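Long-range contacts in probable tRNA pseudouridine synthase D (Methanosarcina mazei, PDB 1Z2Z), which probably isomerises uridine 13 of transfer RNAs to pseudouridine, as a member of the TruD family of pseudouridine synthases: residues 20-25 with 137-142; 144-149 with 406-411. All blocks are in the same frame, centred on the assembly; numbering follows the deposited sequence.

Interaction 1 of 2, residues 20-25 with 137-142; sequences TGLGGQ and ITVRNI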
ATOM      1  N   THR A  20     -23.593   4.587  -1.038  1.00 50.51           N
ATOM      2  CA  THR A  20     -23.783   3.149  -1.059  1.00 49.73           C
ATOM      3  C   THR A  20     -22.701   2.456  -1.870  1.00 49.62           C
ATOM      4  O   THR A  20     -22.196   3.002  -2.851  1.00 49.64           O
ATOM      5  CB  THR A  20     -25.194   2.787  -1.596  1.00 47.65           C
ATOM      6  OG1 THR A  20     -25.326   1.367  -1.697  1.00 45.10           O
ATOM      7  CG2 THR A  20     -25.422   3.420  -2.941  1.00 48.21           C
ATOM      8  N   GLY A  21     -22.349   1.256  -1.424  1.00 50.09           N
ATOM      9  CA  GLY A  21     -21.328   0.467  -2.080  1.00 50.03           C
ATOM     10  C   GLY A  21     -21.706   0.108  -3.495  1.00 49.43           C
ATOM     11  O   GLY A  21     -22.571  -0.737  -3.729  1.00 50.84           O
ATOM     12  N   LEU A  22     -21.042   0.767  -4.433  1.00 48.47           N
ATOM     13  CA  LEU A  22     -21.254   0.570  -5.854  1.00 47.66           C
ATOM     14  C   LEU A  22     -21.171  -0.907  -6.213  1.00 47.77           C
ATOM     15  O   LEU A  22     -21.818  -1.362  -7.155  1.00 47.49           O
ATOM     16  CB  LEU A  22     -20.203   1.367  -6.614  1.00 47.22           C
ATOM     17  CG  LEU A  22     -20.448   1.694  -8.077  1.00 48.01           C
ATOM     18  CD1 LEU A  22     -19.612   2.912  -8.439  1.00 46.74           C
ATOM     19  CD2 LEU A  22     -20.099   0.496  -8.947  1.00 47.89           C
ATOM     20  N   GLY A  23     -20.380  -1.658  -5.449  1.00 47.98           N
ATOM     21  CA  GLY A  23     -20.232  -3.080  -5.705  1.00 47.61           C
ATOM     22  C   GLY A  23     -19.609  -3.349  -7.060  1.00 47.63           C
ATOM     23  O   GLY A  23     -18.887  -2.505  -7.591  1.00 50.45           O
ATOM     24  N   GLY A  24     -19.879  -4.520  -7.626  1.00 45.73           N
ATOM     25  CA  GLY A  24     -19.322  -4.855  -8.926  1.00 43.14           C
ATOM     26  C   GLY A  24     -18.003  -5.603  -8.838  1.00 41.84           C
ATOM     27  O   GLY A  24     -17.594  -6.040  -7.758  1.00 41.21           O
ATOM     28  N   GLN A  25     -17.322  -5.736  -9.972  1.00 39.87           N
ATOM     29  CA  GLN A  25     -16.054  -6.455 -10.023  1.00 38.79           C
ATOM     30  C   GLN A  25     -15.021  -5.742 -10.883  1.00 37.87           C
ATOM     31  O   GLN A  25     -15.364  -4.861 -11.676  1.00 36.30           O
ATOM     32  CB  GLN A  25     -16.295  -7.852 -10.568  1.00 39.40           C
ATOM     33  CG  GLN A  25     -16.992  -7.820 -11.904  1.00 40.33           C
ATOM     34  CD  GLN A  25     -17.407  -9.190 -12.371  1.00 40.76           C
ATOM     35  OE1 GLN A  25     -17.648  -9.398 -13.561  1.00 40.48           O
ATOM     36  NE2 GLN A  25     -17.507 -10.137 -11.439  1.00 39.06           N
ATOM     37  N   ILE A 137      -9.573   2.888 -14.313  1.00 38.52           N
ATOM     38  CA  ILE A 137     -10.146   1.620 -13.878  1.00 38.84           C
ATOM     39  C   ILE A 137     -11.601   1.511 -14.300  1.00 38.23           C
ATOM     40  O   ILE A 137     -12.273   2.519 -14.484  1.00 39.84           O
ATOM     41  CB  ILE A 137     -10.030   1.462 -12.348  1.00 39.56           C
ATOM     42  CG1 ILE A 137      -8.567   1.643 -11.941  1.00 40.33           C
ATOM     43  CG2 ILE A 137     -10.524   0.087 -11.906  1.00 37.42           C
ATOM     44  CD1 ILE A 137      -8.343   1.618 -10.448  1.00 43.44           C
ATOM     45  N   THR A 138     -12.078   0.284 -14.464  1.00 37.66           N
ATOM     46  CA  THR A 138     -13.454   0.037 -14.880  1.00 36.42           C
ATOM     47  C   THR A 138     -14.099  -1.012 -13.990  1.00 35.52           C
ATOM     48  O   THR A 138     -13.630  -2.145 -13.931  1.00 34.63           O
ATOM     49  CB  THR A 138     -13.505  -0.483 -16.319  1.00 37.25           C
ATOM     50  OG1 THR A 138     -13.042   0.538 -17.211  1.00 40.37           O
ATOM     51  CG2 THR A 138     -14.931  -0.895 -16.691  1.00 37.64           C
ATOM     52  N   VAL A 139     -15.173  -0.631 -13.306  1.00 34.54           N
ATOM     53  CA  VAL A 139     -15.887  -1.552 -12.436  1.00 34.74           C
ATOM     54  C   VAL A 139     -17.044  -2.054 -13.303  1.00 36.44           C
ATOM     55  O   VAL A 139     -17.678  -1.262 -14.006  1.00 38.27           O
ATOM     56  CB  VAL A 139     -16.431  -0.818 -11.154  1.00 34.14           C
ATOM     57  CG1 VAL A 139     -16.862  -1.826 -10.102  1.00 30.46           C
ATOM     58  CG2 VAL A 139     -15.365   0.108 -10.572  1.00 31.48           C
ATOM     59  N   ARG A 140     -17.292  -3.364 -13.282  1.00 36.83           N
ATOM     60  CA  ARG A 140     -18.367  -3.990 -14.072  1.00 36.41           C
ATOM     61  C   ARG A 140     -19.264  -4.896 -13.220  1.00 38.50           C
ATOM     62  O   ARG A 140     -18.854  -5.367 -12.161  1.00 39.00           O
ATOM     63  CB  ARG A 140     -17.776  -4.846 -15.206  1.00 32.72           C
ATOM     64  CG  ARG A 140     -17.066  -4.093 -16.310  1.00 27.37           C
ATOM     65  CD  ARG A 140     -16.606  -5.059 -17.385  1.00 24.55           C
ATOM     66  NE  ARG A 140     -15.864  -4.397 -18.460  1.00 22.18           N
ATOM     67  CZ  ARG A 140     -16.383  -3.506 -19.300  1.00 23.83           C
ATOM     68  NH1 ARG A 140     -15.630  -2.956 -20.238  1.00 24.04           N
ATOM     69  NH2 ARG A 140     -17.657  -3.158 -19.208  1.00 26.35           N
ATOM     70  N   ASN A 141     -20.484  -5.136 -13.702  1.00 41.23           N
ATOM     71  CA  ASN A 141     -21.452  -6.010 -13.029  1.00 43.77           C
ATOM     72  C   ASN A 141     -22.079  -5.432 -11.759  1.00 45.88           C
ATOM     73  O   ASN A 141     -22.195  -6.110 -10.730  1.00 44.02           O
ATOM     74  CB  ASN A 141     -20.808  -7.356 -12.691  1.00 43.34           C
ATOM     75  CG  ASN A 141     -21.826  -8.468 -12.566  1.00 42.96           C
ATOM     76  OD1 ASN A 141     -21.537  -9.540 -12.033  1.00 39.71           O
ATOM     77  ND2 ASN A 141     -23.027  -8.222 -13.074  1.00 44.36           N
ATOM     78  N   ILE A 142     -22.487  -4.176 -11.842  1.00 48.50           N
ATOM     79  CA  ILE A 142     -23.106  -3.523 -10.716  1.00 53.35           C
ATOM     80  C   ILE A 142     -24.619  -3.702 -10.766  1.00 55.57           C
ATOM     81  O   ILE A 142     -25.252  -3.528 -11.813  1.00 53.92           O
ATOM     82  CB  ILE A 142     -22.766  -2.020 -10.687  1.00 55.19           C
ATOM     83  CG1 ILE A 142     -23.551  -1.337  -9.557  1.00 56.80           C
ATOM     84  CG2 ILE A 142     -23.066  -1.402 -12.029  1.00 55.97           C
ATOM     85  CD1 ILE A 142     -23.284   0.153  -9.417  1.00 59.86           C
TER
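Q25 and R140 are joined backbone to backbone in a single antiparallel, hydrogen-bonded pair. Q25 N gives to R140 O at 2.7 Å, and R140 N gives to Q25 O at 2.9 Å. Just before this pair, G24 turns its bare CA to the strand, 3.3 Å from R140 O. At its backbone angles a side chain would press on G23 O, so glycine is called for; a CB here would also point at the strand and run into V139 CG1. V139 lays that methyl against the loop: with CG1 anti to the backbone N (chi1 -166°), it reaches G23 O at 3.3 Å and G24 CA at 4.1 Å, while L22 CD2 also stands 4.1 Å from V139 CG1. As a beta-branched residue, V139 suits an extended chain while presenting a compact methyl to the loop.

The strand ends here in a G1 beta bulge, in which N141 and I142 both face S408 of the neighbouring strand; N141 takes the positive phi (73°) of the bulge's first position, which asparagine accepts more easily than most residues. I142, the second bulge residue, runs its extended side chain across that of L22 at about a right angle, its outer carbons lying against the leucine's branch and carbonyl. Both also touch helix 146-163, L22 at L153 and I142 at T149. R140, by contrast, leads its extended chain away from 20-25 to a salt bridge with D32, just before strand 33-39, while T138 CG2 lies 3.9 Å above the guanidinium plane, over its centre.

Interaction 2 of 2, residues 144-149 with 406-411; sequences NSPEET and GKSKAV
S145 O is gripped twice by T149, the residue whose hydroxyl rests against S408 of the strand. T149 N reaches it at 2.8 Å as the first backbone bond of the helix, and T149 OG1 reaches it at 2.8 Å from above the carbonyl plane. The torsion that sets OG1 beside its own backbone N (chi1 -60°) turns it back to this carbonyl. Threonine suits the place because the same hydroxyl that bonds S145 O also rests on the strand, T149 OG1 lying 3.7 Å from S408 CB. On the strand, S408 CB lies 3.3 Å from N144 O. S408 OG also points at that carbonyl, but its modelled position is doubtful and the bond uncertain.

P146 takes the first position of the helix; proline suits the first turn, where the backbone N needs no acceptor. One residue earlier, S145 OG accepts from E148 N at 3.1 Å, the N-H pointing almost straight at it (168°). A buried A410 on the strand meets L153 one turn further along. The whole is a serine N-cap opening helix 146-163, set against strand 408-417 of the mixed sheet.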
ATOM      1  N   ASN A 144     -26.951  -2.054 -10.443  1.00 63.20           N
ATOM      2  CA  ASN A 144     -27.678  -0.802 -10.684  1.00 64.26           C
ATOM      3  C   ASN A 144     -27.736  -0.465 -12.162  1.00 64.44           C
ATOM      4  O   ASN A 144     -27.108  -1.127 -12.987  1.00 65.09           O
ATOM      5  CB  ASN A 144     -27.039   0.384  -9.947  1.00 66.18           C
ATOM      6  CG  ASN A 144     -27.369   0.406  -8.468  1.00 67.93           C
ATOM      7  OD1 ASN A 144     -28.541   0.382  -8.076  1.00 69.03           O
ATOM      8  ND2 ASN A 144     -26.335   0.465  -7.636  1.00 68.64           N
ATOM      9  N   SER A 145     -28.484   0.586 -12.481  1.00 64.45           N
ATOM     10  CA  SER A 145     -28.657   1.043 -13.855  1.00 64.31           C
ATOM     11  C   SER A 145     -27.685   2.174 -14.171  1.00 64.14           C
ATOM     12  O   SER A 145     -27.143   2.807 -13.269  1.00 64.31           O
ATOM     13  CB  SER A 145     -30.092   1.541 -14.062  1.00 64.26           C
ATOM     14  OG  SER A 145     -30.318   2.761 -13.365  1.00 63.75           O
ATOM     15  N   PRO A 146     -27.462   2.449 -15.464  1.00 63.95           N
ATOM     16  CA  PRO A 146     -26.545   3.526 -15.845  1.00 64.68           C
ATOM     17  C   PRO A 146     -26.931   4.849 -15.192  1.00 65.33           C
ATOM     18  O   PRO A 146     -26.066   5.639 -14.815  1.00 64.99           O
ATOM     19  CB  PRO A 146     -26.672   3.566 -17.368  1.00 63.95           C
ATOM     20  CG  PRO A 146     -28.075   3.085 -17.598  1.00 64.36           C
ATOM     21  CD  PRO A 146     -28.154   1.916 -16.650  1.00 63.42           C
ATOM     22  N   GLU A 147     -28.233   5.088 -15.059  1.00 66.84           N
ATOM     23  CA  GLU A 147     -28.708   6.322 -14.444  1.00 67.66           C
ATOM     24  C   GLU A 147     -28.471   6.329 -12.940  1.00 66.90           C
ATOM     25  O   GLU A 147     -27.912   7.286 -12.402  1.00 66.77           O
ATOM     26  CB  GLU A 147     -30.200   6.544 -14.730  1.00 69.18           C
ATOM     27  CG  GLU A 147     -30.497   7.111 -16.123  1.00 72.22           C
ATOM     28  CD  GLU A 147     -31.683   8.083 -16.130  1.00 74.50           C
ATOM     29  OE1 GLU A 147     -31.629   9.106 -15.399  1.00 74.70           O
ATOM     30  OE2 GLU A 147     -32.664   7.832 -16.875  1.00 75.52           O
ATOM     31  N   GLU A 148     -28.884   5.262 -12.263  1.00 65.82           N
ATOM     32  CA  GLU A 148     -28.704   5.183 -10.819  1.00 65.16           C
ATOM     33  C   GLU A 148     -27.243   5.054 -10.376  1.00 64.17           C
ATOM     34  O   GLU A 148     -26.915   5.313  -9.217  1.00 63.76           O
ATOM     35  CB  GLU A 148     -29.529   4.027 -10.241  1.00 66.53           C
ATOM     36  CG  GLU A 148     -30.974   4.400  -9.910  1.00 68.32           C
ATOM     37  CD  GLU A 148     -31.558   3.554  -8.779  1.00 69.07           C
ATOM     38  OE1 GLU A 148     -32.612   3.937  -8.225  1.00 68.44           O
ATOM     39  OE2 GLU A 148     -30.960   2.509  -8.445  1.00 70.00           O
ATOM     40  N   THR A 149     -26.369   4.666 -11.304  1.00 62.55           N
ATOM     41  CA  THR A 149     -24.945   4.509 -11.013  1.00 60.35           C
ATOM     42  C   THR A 149     -24.177   5.821 -11.222  1.00 60.05           C
ATOM     43  O   THR A 149     -23.310   6.169 -10.421  1.00 59.17           O
ATOM     44  CB  THR A 149     -24.328   3.395 -11.896  1.00 58.85           C
ATOM     45  OG1 THR A 149     -24.990   2.154 -11.623  1.00 56.51           O
ATOM     46  CG2 THR A 149     -22.846   3.232 -11.610  1.00 58.45           C
ATOM     47  N   GLY A 406     -27.673  -5.890 -18.640  1.00 47.83           N
ATOM     48  CA  GLY A 406     -28.608  -5.595 -17.568  1.00 45.95           C
ATOM     49  C   GLY A 406     -27.936  -4.870 -16.411  1.00 45.86           C
ATOM     50  O   GLY A 406     -28.601  -4.193 -15.618  1.00 45.50           O
ATOM     51  N   LYS A 407     -26.612  -5.020 -16.311  1.00 44.79           N
ATOM     52  CA  LYS A 407     -25.820  -4.376 -15.250  1.00 41.55           C
ATOM     53  C   LYS A 407     -25.137  -3.137 -15.807  1.00 38.91           C
ATOM     54  O   LYS A 407     -25.116  -2.913 -17.017  1.00 39.94           O
ATOM     55  CB  LYS A 407     -24.727  -5.308 -14.713  1.00 41.04           C
ATOM     56  CG  LYS A 407     -25.109  -6.769 -14.562  1.00 41.98           C
ATOM     57  CD  LYS A 407     -26.057  -7.029 -13.415  1.00 40.95           C
ATOM     58  CE  LYS A 407     -26.550  -8.475 -13.463  1.00 42.71           C
ATOM     59  NZ  LYS A 407     -25.446  -9.489 -13.469  1.00 42.04           N
ATOM     60  N   SER A 408     -24.560  -2.344 -14.920  1.00 36.18           N
ATOM     61  CA  SER A 408     -23.872  -1.135 -15.345  1.00 35.11           C
ATOM     62  C   SER A 408     -22.360  -1.237 -15.080  1.00 32.79           C
ATOM     63  O   SER A 408     -21.892  -2.199 -14.473  1.00 31.79           O
ATOM     64  CB  SER A 408     -24.469   0.068 -14.614  1.00 35.41           C
ATOM     65  OG  SER A 408     -25.877   0.091 -14.768  1.00 38.39           O
ATOM     66  N   LYS A 409     -21.602  -0.254 -15.549  1.00 30.96           N
ATOM     67  CA  LYS A 409     -20.158  -0.238 -15.346  1.00 30.07           C
ATOM     68  C   LYS A 409     -19.734   1.176 -14.973  1.00 30.55           C
ATOM     69  O   LYS A 409     -20.441   2.136 -15.266  1.00 30.33           O
ATOM     70  CB  LYS A 409     -19.435  -0.661 -16.625  1.00 27.18           C
ATOM     71  CG  LYS A 409     -19.667   0.308 -17.771  1.00 24.84           C
ATOM     72  CD  LYS A 409     -18.802  -0.005 -18.960  1.00 23.16           C
ATOM     73  CE  LYS A 409     -18.991   1.063 -19.999  1.00 24.82           C
ATOM     74  NZ  LYS A 409     -18.284   0.747 -21.261  1.00 27.94           N
ATOM     75  N   ALA A 410     -18.576   1.308 -14.337  1.00 32.69           N
ATOM     76  CA  ALA A 410     -18.085   2.627 -13.937  1.00 34.18           C
ATOM     77  C   ALA A 410     -16.633   2.792 -14.368  1.00 34.96           C
ATOM     78  O   ALA A 410     -15.819   1.903 -14.152  1.00 37.50           O
ATOM     79  CB  ALA A 410     -18.208   2.783 -12.429  1.00 33.58           C
ATOM     80  N   VAL A 411     -16.312   3.925 -14.981  1.00 34.96           N
ATOM     81  CA  VAL A 411     -14.950   4.178 -15.433  1.00 36.38           C
ATOM     82  C   VAL A 411     -14.259   5.223 -14.559  1.00 37.53           C
ATOM     83  O   VAL A 411     -14.330   6.414 -14.850  1.00 38.50           O
ATOM     84  CB  VAL A 411     -14.921   4.694 -16.892  1.00 36.09           C
ATOM     85  CG1 VAL A 411     -13.490   4.921 -17.340  1.00 36.22           C
ATOM     86  CG2 VAL A 411     -15.604   3.702 -17.809  1.00 36.88           C
TER

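How the interactions relate
From the N terminus, the loop after helix 5-8 is the first part to be tied down: interaction 1 closes a span of 111 residues when strand 130-142 returns to it. The chain then passes through a short turn into helix 146-163, where interaction 2 opens; it closes 256 residues later on strand 408-417. The two loops thus follow in series, neither nesting nor crossing. In space they are neighbours, with centres about 8 Å apart, because strands 130-142 and 408-417 pair antiparallel in the mixed sheet, the backbones of V139 and A410 being hydrogen-bonded. Together they fasten the N-terminal loop, the helix start and the late strand around the end of strand 130-142.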